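Uncharacterized hypothetical protein FTT_1539c (Francisella tularensis subsp. tularensis, PDB 4QVR) is of unknown function, a DUF6844-family protein with a probable signal sequence, consistent with export from the cytoplasm. Local coordinates at residues R429-L434 / E438-G443; A125-T130 / V135-L140; T243-L248 / L378-D383. All blocks are in the same frame, centred on the assembly; numbering follows the deposited sequence.

Contact 1. Residues R429-L434 / E438-G443; sequences RWRYKL and ENIVYG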
loop_
_atom_site.group_PDB
_atom_site.type_symbol
_atom_site.label_atom_id
_atom_site.label_comp_id
_atom_site.label_asym_id
_atom_site.label_seq_id
_atom_site.Cartn_x
_atom_site.Cartn_y
_atom_site.Cartn_z
ATOM N N ARG A 429 14.635 16.817 3.241
ATOM C CA ARG A 429 13.635 17.813 3.589
ATOM C C ARG A 429 13.532 18.663 2.332
ATOM O O ARG A 429 14.524 18.839 1.630
ATOM C CB ARG A 429 14.082 18.629 4.795
ATOM C CG ARG A 429 14.184 17.794 6.071
ATOM C CD ARG A 429 15.257 18.297 7.015
ATOM N NE ARG A 429 14.919 19.526 7.718
ATOM C CZ ARG A 429 14.468 19.582 8.970
ATOM N NH1 ARG A 429 14.204 20.762 9.523
ATOM N NH2 ARG A 429 14.285 18.465 9.679
ATOM N N TRP A 430 12.328 19.103 2.002
ATOM C CA TRP A 430 12.114 19.931 0.828
ATOM C C TRP A 430 10.915 20.841 1.049
ATOM O O TRP A 430 10.120 20.641 1.956
ATOM C CB TRP A 430 11.916 19.072 -0.416
ATOM C CG TRP A 430 10.778 18.090 -0.301
ATOM C CD1 TRP A 430 10.850 16.811 0.177
ATOM C CD2 TRP A 430 9.407 18.296 -0.691
ATOM N NE1 TRP A 430 9.616 16.202 0.121
ATOM C CE2 TRP A 430 8.711 17.092 -0.415
ATOM C CE3 TRP A 430 8.710 19.361 -1.254
ATOM C CZ2 TRP A 430 7.356 16.941 -0.678
ATOM C CZ3 TRP A 430 7.355 19.214 -1.503
ATOM C CH2 TRP A 430 6.693 18.003 -1.223
ATOM N N ARG A 431 10.782 21.809 0.167
ATOM C CA ARG A 431 9.781 22.827 0.268
ATOM C C ARG A 431 9.352 23.198 -1.132
ATOM O O ARG A 431 10.173 23.359 -2.038
ATOM C CB ARG A 431 10.426 24.021 0.964
ATOM C CG ARG A 431 9.567 25.253 1.154
ATOM C CD ARG A 431 10.382 26.341 1.823
ATOM N NE ARG A 431 9.691 27.632 1.840
ATOM C CZ ARG A 431 9.576 28.414 0.774
ATOM N NH1 ARG A 431 8.942 29.575 0.865
ATOM N NH2 ARG A 431 10.077 28.027 -0.400
ATOM N N TYR A 432 8.062 23.329 -1.319
ATOM C CA TYR A 432 7.563 23.657 -2.610
ATOM C C TYR A 432 6.398 24.620 -2.489
ATOM O O TYR A 432 5.392 24.315 -1.862
ATOM C CB TYR A 432 7.159 22.380 -3.340
ATOM C CG TYR A 432 6.583 22.644 -4.717
ATOM C CD1 TYR A 432 7.356 23.233 -5.703
ATOM C CD2 TYR A 432 5.270 22.301 -5.024
ATOM C CE1 TYR A 432 6.843 23.487 -6.955
ATOM C CE2 TYR A 432 4.739 22.550 -6.280
ATOM C CZ TYR A 432 5.536 23.138 -7.246
ATOM O OH TYR A 432 5.038 23.383 -8.507
ATOM N N LYS A 433 6.558 25.806 -3.048
ATOM C CA LYS A 433 5.478 26.785 -3.042
ATOM C C LYS A 433 4.610 26.435 -4.228
ATOM O O LYS A 433 5.118 26.274 -5.331
ATOM C CB LYS A 433 6.003 28.202 -3.161
ATOM C CG LYS A 433 4.929 29.247 -2.899
ATOM C CD LYS A 433 5.511 30.622 -2.632
ATOM C CE LYS A 433 4.427 31.558 -2.113
ATOM N NZ LYS A 433 4.946 32.876 -1.640
ATOM N N LEU A 434 3.314 26.257 -3.999
ATOM C CA LEU A 434 2.400 25.921 -5.081
ATOM C C LEU A 434 2.350 27.089 -6.093
ATOM O O LEU A 434 2.380 28.273 -5.694
ATOM C CB LEU A 434 1.016 25.588 -4.527
ATOM C CG LEU A 434 0.946 24.387 -3.575
ATOM C CD1 LEU A 434 -0.462 24.247 -3.007
ATOM C CD2 LEU A 434 1.389 23.085 -4.246
ATOM N N GLU A 438 -0.204 31.139 -2.613
ATOM C CA GLU A 438 0.746 31.577 -1.592
ATOM C C GLU A 438 1.061 30.417 -0.647
ATOM O O GLU A 438 1.857 30.553 0.281
ATOM C CB GLU A 438 0.175 32.759 -0.806
ATOM C CG GLU A 438 1.134 33.359 0.223
ATOM C CD GLU A 438 0.566 34.577 0.932
ATOM O OE1 GLU A 438 1.259 35.134 1.811
ATOM O OE2 GLU A 438 -0.572 34.980 0.616
ATOM N N ASN A 439 0.444 29.266 -0.892
ATOM C CA ASN A 439 0.652 28.103 -0.050
ATOM C C ASN A 439 1.974 27.394 -0.313
ATOM O O ASN A 439 2.539 27.450 -1.411
ATOM C CB ASN A 439 -0.508 27.117 -0.186
ATOM C CG ASN A 439 -1.806 27.670 0.368
ATOM O OD1 ASN A 439 -1.941 28.886 0.612
ATOM N ND2 ASN A 439 -2.775 26.783 0.574
ATOM N N ILE A 440 2.439 26.711 0.721
ATOM C CA ILE A 440 3.694 26.028 0.692
ATOM C C ILE A 440 3.516 24.642 1.267
ATOM O O ILE A 440 2.805 24.463 2.258
ATOM C CB ILE A 440 4.728 26.762 1.565
ATOM C CG1 ILE A 440 4.796 28.239 1.172
ATOM C CG2 ILE A 440 6.105 26.090 1.475
ATOM C CD1 ILE A 440 5.607 29.073 2.135
ATOM N N VAL A 441 4.171 23.675 0.629
ATOM C CA VAL A 441 4.154 22.314 1.065
ATOM C C VAL A 441 5.564 21.948 1.499
ATOM O O VAL A 441 6.546 22.258 0.828
ATOM C CB VAL A 441 3.686 21.381 -0.066
ATOM C CG1 VAL A 441 3.604 19.935 0.415
ATOM C CG2 VAL A 441 2.338 21.857 -0.579
ATOM N N TYR A 442 5.653 21.314 2.653
ATOM C CA TYR A 442 6.909 20.865 3.181
ATOM C C TYR A 442 6.894 19.368 3.123
ATOM O O TYR A 442 5.825 18.752 3.132
ATOM C CB TYR A 442 7.054 21.319 4.624
ATOM C CG TYR A 442 7.048 22.813 4.770
ATOM C CD1 TYR A 442 8.224 23.535 4.700
ATOM C CD2 TYR A 442 5.854 23.504 4.950
ATOM C CE1 TYR A 442 8.221 24.912 4.822
ATOM C CE2 TYR A 442 5.832 24.873 5.073
ATOM C CZ TYR A 442 7.017 25.574 5.012
ATOM O OH TYR A 442 6.995 26.935 5.131
ATOM N N GLY A 443 8.066 18.763 3.075
ATOM C CA GLY A 443 8.115 17.324 3.034
ATOM C C GLY A 443 9.361 16.785 3.653
ATOM O O GLY A 443 10.349 17.511 3.835
#

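Contact 2. Residues A125-T130 / V135-L140; sequences ASVNQT and VDSAQL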
loop_
_atom_site.group_PDB
_atom_site.type_symbol
_atom_site.label_atom_id
_atom_site.label_comp_id
_atom_site.label_asym_id
_atom_site.label_seq_id
_atom_site.Cartn_x
_atom_site.Cartn_y
_atom_site.Cartn_z
ATOM N N ALA A 125 -9.939 12.309 -2.862
ATOM C CA ALA A 125 -10.481 12.979 -1.691
ATOM C C ALA A 125 -10.764 14.377 -2.102
ATOM O O ALA A 125 -10.100 14.877 -3.000
ATOM C CB ALA A 125 -9.482 12.980 -0.557
ATOM N N SER A 126 -11.744 15.023 -1.462
ATOM C CA SER A 126 -12.079 16.409 -1.819
ATOM C C SER A 126 -11.089 17.301 -1.147
ATOM O O SER A 126 -10.482 16.899 -0.153
ATOM C CB SER A 126 -13.473 16.785 -1.328
ATOM O OG SER A 126 -14.405 15.797 -1.716
ATOM N N VAL A 127 -10.888 18.488 -1.708
ATOM C CA VAL A 127 -10.043 19.505 -1.074
ATOM C C VAL A 127 -10.988 20.654 -0.734
ATOM O O VAL A 127 -12.116 20.678 -1.241
ATOM C CB VAL A 127 -8.913 20.031 -1.982
ATOM C CG1 VAL A 127 -7.961 18.924 -2.348
ATOM C CG2 VAL A 127 -9.468 20.711 -3.228
ATOM N N ASN A 128 -10.577 21.590 0.130
ATOM C CA ASN A 128 -11.464 22.730 0.434
ATOM C C ASN A 128 -11.337 23.822 -0.633
ATOM O O ASN A 128 -10.501 23.723 -1.539
ATOM C CB ASN A 128 -11.231 23.286 1.847
ATOM C CG ASN A 128 -9.852 23.865 2.039
ATOM O OD1 ASN A 128 -9.162 24.196 1.087
ATOM N ND2 ASN A 128 -9.451 24.008 3.290
ATOM N N GLN A 129 -12.175 24.844 -0.502
ATOM C CA GLN A 129 -12.245 25.994 -1.418
ATOM C C GLN A 129 -10.903 26.632 -1.763
ATOM O O GLN A 129 -10.602 26.890 -2.927
ATOM C CB GLN A 129 -13.112 27.097 -0.779
ATOM C CG GLN A 129 -14.520 26.681 -0.370
ATOM C CD GLN A 129 -15.372 26.211 -1.539
ATOM O OE1 GLN A 129 -14.933 26.217 -2.698
ATOM N NE2 GLN A 129 -16.611 25.809 -1.242
ATOM N N THR A 130 -10.128 26.913 -0.721
ATOM C CA THR A 130 -8.820 27.552 -0.832
ATOM C C THR A 130 -7.679 26.542 -1.014
ATOM O O THR A 130 -6.508 26.918 -1.084
ATOM C CB THR A 130 -8.553 28.397 0.434
ATOM O OG1 THR A 130 -8.560 27.550 1.593
ATOM C CG2 THR A 130 -9.637 29.478 0.600
ATOM N N VAL A 135 -2.717 18.758 1.515
ATOM C CA VAL A 135 -1.847 17.696 2.032
ATOM C C VAL A 135 -2.600 16.582 2.737
ATOM O O VAL A 135 -2.331 15.401 2.490
ATOM C CB VAL A 135 -0.740 18.215 2.939
ATOM C CG1 VAL A 135 0.193 19.140 2.157
ATOM C CG2 VAL A 135 -1.323 18.946 4.146
ATOM N N ASP A 136 -3.569 16.943 3.566
ATOM C CA ASP A 136 -4.359 15.979 4.301
ATOM C C ASP A 136 -5.228 15.177 3.367
ATOM O O ASP A 136 -5.399 13.975 3.550
ATOM C CB ASP A 136 -5.258 16.688 5.334
ATOM C CG ASP A 136 -4.475 17.244 6.518
ATOM O OD1 ASP A 136 -3.399 16.692 6.848
ATOM O OD2 ASP A 136 -4.956 18.207 7.147
ATOM N N SER A 137 -5.787 15.855 2.366
ATOM C CA SER A 137 -6.645 15.223 1.415
ATOM C C SER A 137 -5.850 14.277 0.516
ATOM O O SER A 137 -6.307 13.167 0.215
ATOM C CB SER A 137 -7.390 16.271 0.584
ATOM O OG SER A 137 -8.268 17.006 1.395
ATOM N N ALA A 138 -4.661 14.700 0.114
ATOM C CA ALA A 138 -3.810 13.868 -0.728
ATOM C C ALA A 138 -3.361 12.626 0.019
ATOM O O ALA A 138 -3.344 11.536 -0.536
ATOM C CB ALA A 138 -2.610 14.662 -1.235
ATOM N N GLN A 139 -2.993 12.778 1.280
ATOM C CA GLN A 139 -2.560 11.623 2.051
ATOM C C GLN A 139 -3.712 10.626 2.211
ATOM O O GLN A 139 -3.511 9.429 2.131
ATOM C CB GLN A 139 -2.049 12.058 3.404
ATOM C CG GLN A 139 -1.680 10.899 4.337
ATOM C CD GLN A 139 -0.547 10.070 3.814
ATOM O OE1 GLN A 139 0.149 10.478 2.869
ATOM N NE2 GLN A 139 -0.316 8.907 4.435
ATOM N N LEU A 140 -4.918 11.126 2.458
ATOM C CA LEU A 140 -6.073 10.258 2.595
ATOM C C LEU A 140 -6.284 9.488 1.279
ATOM O O LEU A 140 -6.584 8.291 1.256
ATOM C CB LEU A 140 -7.302 11.101 2.910
ATOM C CG LEU A 140 -8.601 10.302 2.932
ATOM C CD1 LEU A 140 -8.593 9.350 4.105
ATOM C CD2 LEU A 140 -9.799 11.213 3.020
#

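Contact 3. Residues T243-L248 / L378-D383; sequences TGFGNL and LTMSED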
loop_
_atom_site.group_PDB
_atom_site.type_symbol
_atom_site.label_atom_id
_atom_site.label_comp_id
_atom_site.label_asym_id
_atom_site.label_seq_id
_atom_site.Cartn_x
_atom_site.Cartn_y
_atom_site.Cartn_z
ATOM N N THR A 243 -3.640 -17.070 2.607
ATOM C CA THR A 243 -2.450 -16.984 1.810
ATOM C C THR A 243 -2.294 -15.538 1.340
ATOM O O THR A 243 -1.215 -14.969 1.448
ATOM C CB THR A 243 -2.508 -17.983 0.654
ATOM O OG1 THR A 243 -2.507 -19.309 1.198
ATOM C CG2 THR A 243 -1.299 -17.817 -0.272
ATOM N N GLY A 244 -3.404 -14.950 0.868
ATOM C CA GLY A 244 -3.446 -13.578 0.440
ATOM C C GLY A 244 -3.060 -12.547 1.493
ATOM O O GLY A 244 -2.283 -11.635 1.198
ATOM N N PHE A 245 -3.611 -12.648 2.705
ATOM C CA PHE A 245 -3.238 -11.715 3.776
ATOM C C PHE A 245 -1.787 -11.922 4.197
ATOM O O PHE A 245 -1.086 -10.950 4.483
ATOM C CB PHE A 245 -4.135 -11.851 5.000
ATOM C CG PHE A 245 -5.513 -11.319 4.799
ATOM C CD1 PHE A 245 -5.731 -9.963 4.738
ATOM C CD2 PHE A 245 -6.595 -12.164 4.702
ATOM C CE1 PHE A 245 -7.001 -9.457 4.568
ATOM C CE2 PHE A 245 -7.866 -11.656 4.535
ATOM C CZ PHE A 245 -8.066 -10.305 4.459
ATOM N N GLY A 246 -1.336 -13.178 4.237
ATOM C CA GLY A 246 0.051 -13.472 4.608
ATOM C C GLY A 246 1.076 -12.871 3.627
ATOM O O GLY A 246 2.165 -12.467 4.019
ATOM N N ASN A 247 0.722 -12.798 2.352
ATOM C CA ASN A 247 1.612 -12.253 1.332
ATOM C C ASN A 247 1.684 -10.737 1.262
ATOM O O ASN A 247 2.483 -10.207 0.494
ATOM C CB ASN A 247 1.166 -12.737 -0.041
ATOM C CG ASN A 247 1.306 -14.224 -0.212
ATOM O OD1 ASN A 247 1.808 -14.904 0.660
ATOM N ND2 ASN A 247 0.864 -14.733 -1.353
ATOM N N LEU A 248 0.842 -10.020 2.007
ATOM C CA LEU A 248 0.865 -8.561 1.944
ATOM C C LEU A 248 2.206 -7.982 2.210
ATOM O O LEU A 248 2.546 -6.949 1.678
ATOM C CB LEU A 248 -0.132 -7.912 2.911
ATOM C CG LEU A 248 -1.579 -7.923 2.476
ATOM C CD1 LEU A 248 -2.420 -7.166 3.493
ATOM C CD2 LEU A 248 -1.710 -7.330 1.089
ATOM N N LEU A 378 -5.715 -15.406 9.647
ATOM C CA LEU A 378 -6.826 -16.377 9.742
ATOM C C LEU A 378 -8.114 -15.745 10.284
ATOM O O LEU A 378 -9.193 -15.935 9.727
ATOM C CB LEU A 378 -6.413 -17.570 10.601
ATOM C CG LEU A 378 -7.503 -18.568 11.003
ATOM C CD1 LEU A 378 -8.150 -19.200 9.783
ATOM C CD2 LEU A 378 -6.924 -19.629 11.930
ATOM N N THR A 379 -7.987 -14.962 11.344
ATOM C CA THR A 379 -9.128 -14.303 11.952
ATOM C C THR A 379 -9.819 -13.386 10.958
ATOM O O THR A 379 -11.041 -13.334 10.902
ATOM C CB THR A 379 -8.684 -13.514 13.190
ATOM O OG1 THR A 379 -7.899 -14.374 14.021
ATOM C CG2 THR A 379 -9.891 -12.995 13.975
HETATM N N MSE A 380 -9.036 -12.677 10.151
HETATM C CA MSE A 380 -9.603 -11.778 9.155
HETATM C C MSE A 380 -10.275 -12.538 8.047
HETATM O O MSE A 380 -11.290 -12.090 7.517
HETATM C CB MSE A 380 -8.525 -10.933 8.498
HETATM C CG MSE A 380 -8.101 -9.777 9.383
HETATM SE SE MSE A 380 -7.152 -8.555 8.187
HETATM C CE MSE A 380 -8.790 -7.716 7.513
ATOM N N SER A 381 -9.691 -13.665 7.649
ATOM C CA SER A 381 -10.284 -14.485 6.598
ATOM C C SER A 381 -11.594 -15.125 7.087
ATOM O O SER A 381 -12.548 -15.267 6.323
ATOM C CB SER A 381 -9.316 -15.579 6.156
ATOM O OG SER A 381 -8.119 -15.023 5.683
ATOM N N GLU A 382 -11.633 -15.519 8.356
ATOM C CA GLU A 382 -12.853 -16.114 8.925
ATOM C C GLU A 382 -13.939 -15.050 9.046
ATOM O O GLU A 382 -15.092 -15.263 8.661
ATOM C CB GLU A 382 -12.561 -16.719 10.296
ATOM C CG GLU A 382 -11.652 -17.932 10.238
ATOM C CD GLU A 382 -11.199 -18.397 11.609
ATOM O OE1 GLU A 382 -11.278 -17.604 12.574
ATOM O OE2 GLU A 382 -10.744 -19.557 11.720
ATOM N N ASP A 383 -13.528 -13.890 9.543
ATOM C CA ASP A 383 -14.416 -12.759 9.775
ATOM C C ASP A 383 -15.047 -12.259 8.463
ATOM O O ASP A 383 -16.162 -11.749 8.472
ATOM C CB ASP A 383 -13.627 -11.633 10.462
ATOM C CG ASP A 383 -14.454 -10.863 11.476
ATOM O OD1 ASP A 383 -15.342 -11.472 12.120
ATOM O OD2 ASP A 383 -14.173 -9.663 11.678
#

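Contact 1. Residues R429-L434 / E438-G443
Trp430 lays its indole over the backbone of Gly443, whose CA sits 3.7 Å from the centroid of the five-membered ring of Trp430: a CH-pi contact over the face. CG of Trp430 stands between its own backbone N and carbonyl carbon (chi1 57°), and this turns the ring toward the partner strand, onto the CA of Gly443. On the same face of the sheet, CH2 of Trp430 reaches CG1 of Val441 at 4.0 Å. CG2 of that valine meets CD2 of Leu434 at the same distance, which leaves Val441 wedged between the two. Met313 packs against Trp430, Val441 and Leu434 here. The backbones form an antiparallel beta hairpin of strands 424-433 and 440-448, with axes 4.6 Å apart. Trp430 pairs with Gly443 and Tyr432 with Val441 as hydrogen-bonded pairs; the straightest bond runs from Val441 N to Tyr432 O (2.8 Å, 170°). Beyond the strand pairing, Leu434 N still donates to Asn439 O, toward the turn. On the other face of the sheet, Arg431 runs beside Tyr442: its CG lies 3.9 Å from CE1 of Tyr442, and the extended chain carries on alongside the ring, with the guanidinium plane turned 74° from it. CG2 of Ile440 lies over one face of that guanidinium, 3.6 Å from CG of Arg431, and also over a face of the Tyr442 ring. Tyr353 meets Tyr442 edge-to-face and takes a cation-pi contact from Arg429. Lys433 runs out over the turn, its CG 3.3 Å from Asn439 O.

Contact 2. Residues A125-T130 / V135-L140
Ser137 is the first residue of 135-140 to meet 125-130, and it does so through both its side chain and its backbone carbonyl. Its OG, anti to the carbonyl carbon (chi1 -65°), lies 2.7 Å from Ser126 O. The hydroxyl also has Asn133 O, just before the helix, as a possible acceptor, so its single proton may serve either carbonyl. CB of Ser137 passes 4.0 Å from CG1 of Val127, adding an apolar touch beside the polar one. Ser137 O is approached by the methyl of Ala125, with CB 3.3 Å away. This is the junction where the edge strand 117-126 of a three-stranded antiparallel sheet gives way, through a short connection, to helix 134-159, and the first turns of the helix fold back beside the strand end. Ala125 and Val127 keep backbone hydrogen bonds to Ala265 and Gly263, while Asn133 OD1 accepts from Asn128 N within the connection. One turn on, Leu140 swings its CG anti to the backbone N (chi1 174°), and its CD2 comes within 4.0 Å of CB of Ala125.

Contact 3. Residues T243-L248 / L378-D383
Phe245 makes the close part of this contact: its ring takes Met380 over one face and Ser381 at its edge. Met380, present as selenomethionine, crosses the phenylalanine at about a right angle. Its CB stands over the ring face, 4.2 Å from the centroid of Phe245 and 18° off the normal. The chain then bends at chi3 (82°) and keeps SE on the same side of the ring as CB, out toward its CE1 edge; SE approaches CE1 of Phe245 to 3.7 Å in an oblique Met-aromatic contact. Ser381 comes in differently, near the ring plane, with OG 3.4 Å from CD2 of Phe245. That hydroxyl is hydrogen-bonded to Ala377 O, one turn back along its own helix, and touches the ring edge as well. The contact is buried helix-to-helix packing between the C-terminal end of helix 224-246 and helix 374-385, which also meet where Leu378 touches Ile238 and Ser381 touches Leu241 and Thr242. Leu409 of helix 402-415 and Ile154 of helix 134-159 also touch Phe245, so its ring lies where four helices meet. Away from the ring the two segments part quickly: even the nearest pair of CA atoms, Phe245 and Ser381, are 8.1 Å apart. Thr379, Glu382 and Asp383 are on the exposed outer side of their helix, and Thr243 is exposed on its own, pointing away from 378-383.

Overall arrangement
From the N terminus, contact 2 comes first, closing the short connection between strand 117-126 and helix 134-159. Contact 3 opens next, at the end of helix 224-246, and closes about 130 residues later on helix 374-385, after much of both sheets has been traversed. Contact 1 follows as the hairpin of the last two strands in the four-stranded sheet. The three are in series, with none nested or crossed. Contacts 1 and 2 do touch: Val441 CG1 lies 3.9 Å from Val135 CG1, placing the start of helix 134-159 against the hairpin of the four-stranded sheet. Contact 3 lies on the opposite side of the chain's centre, its own centre about 39 Å from that of contact 1.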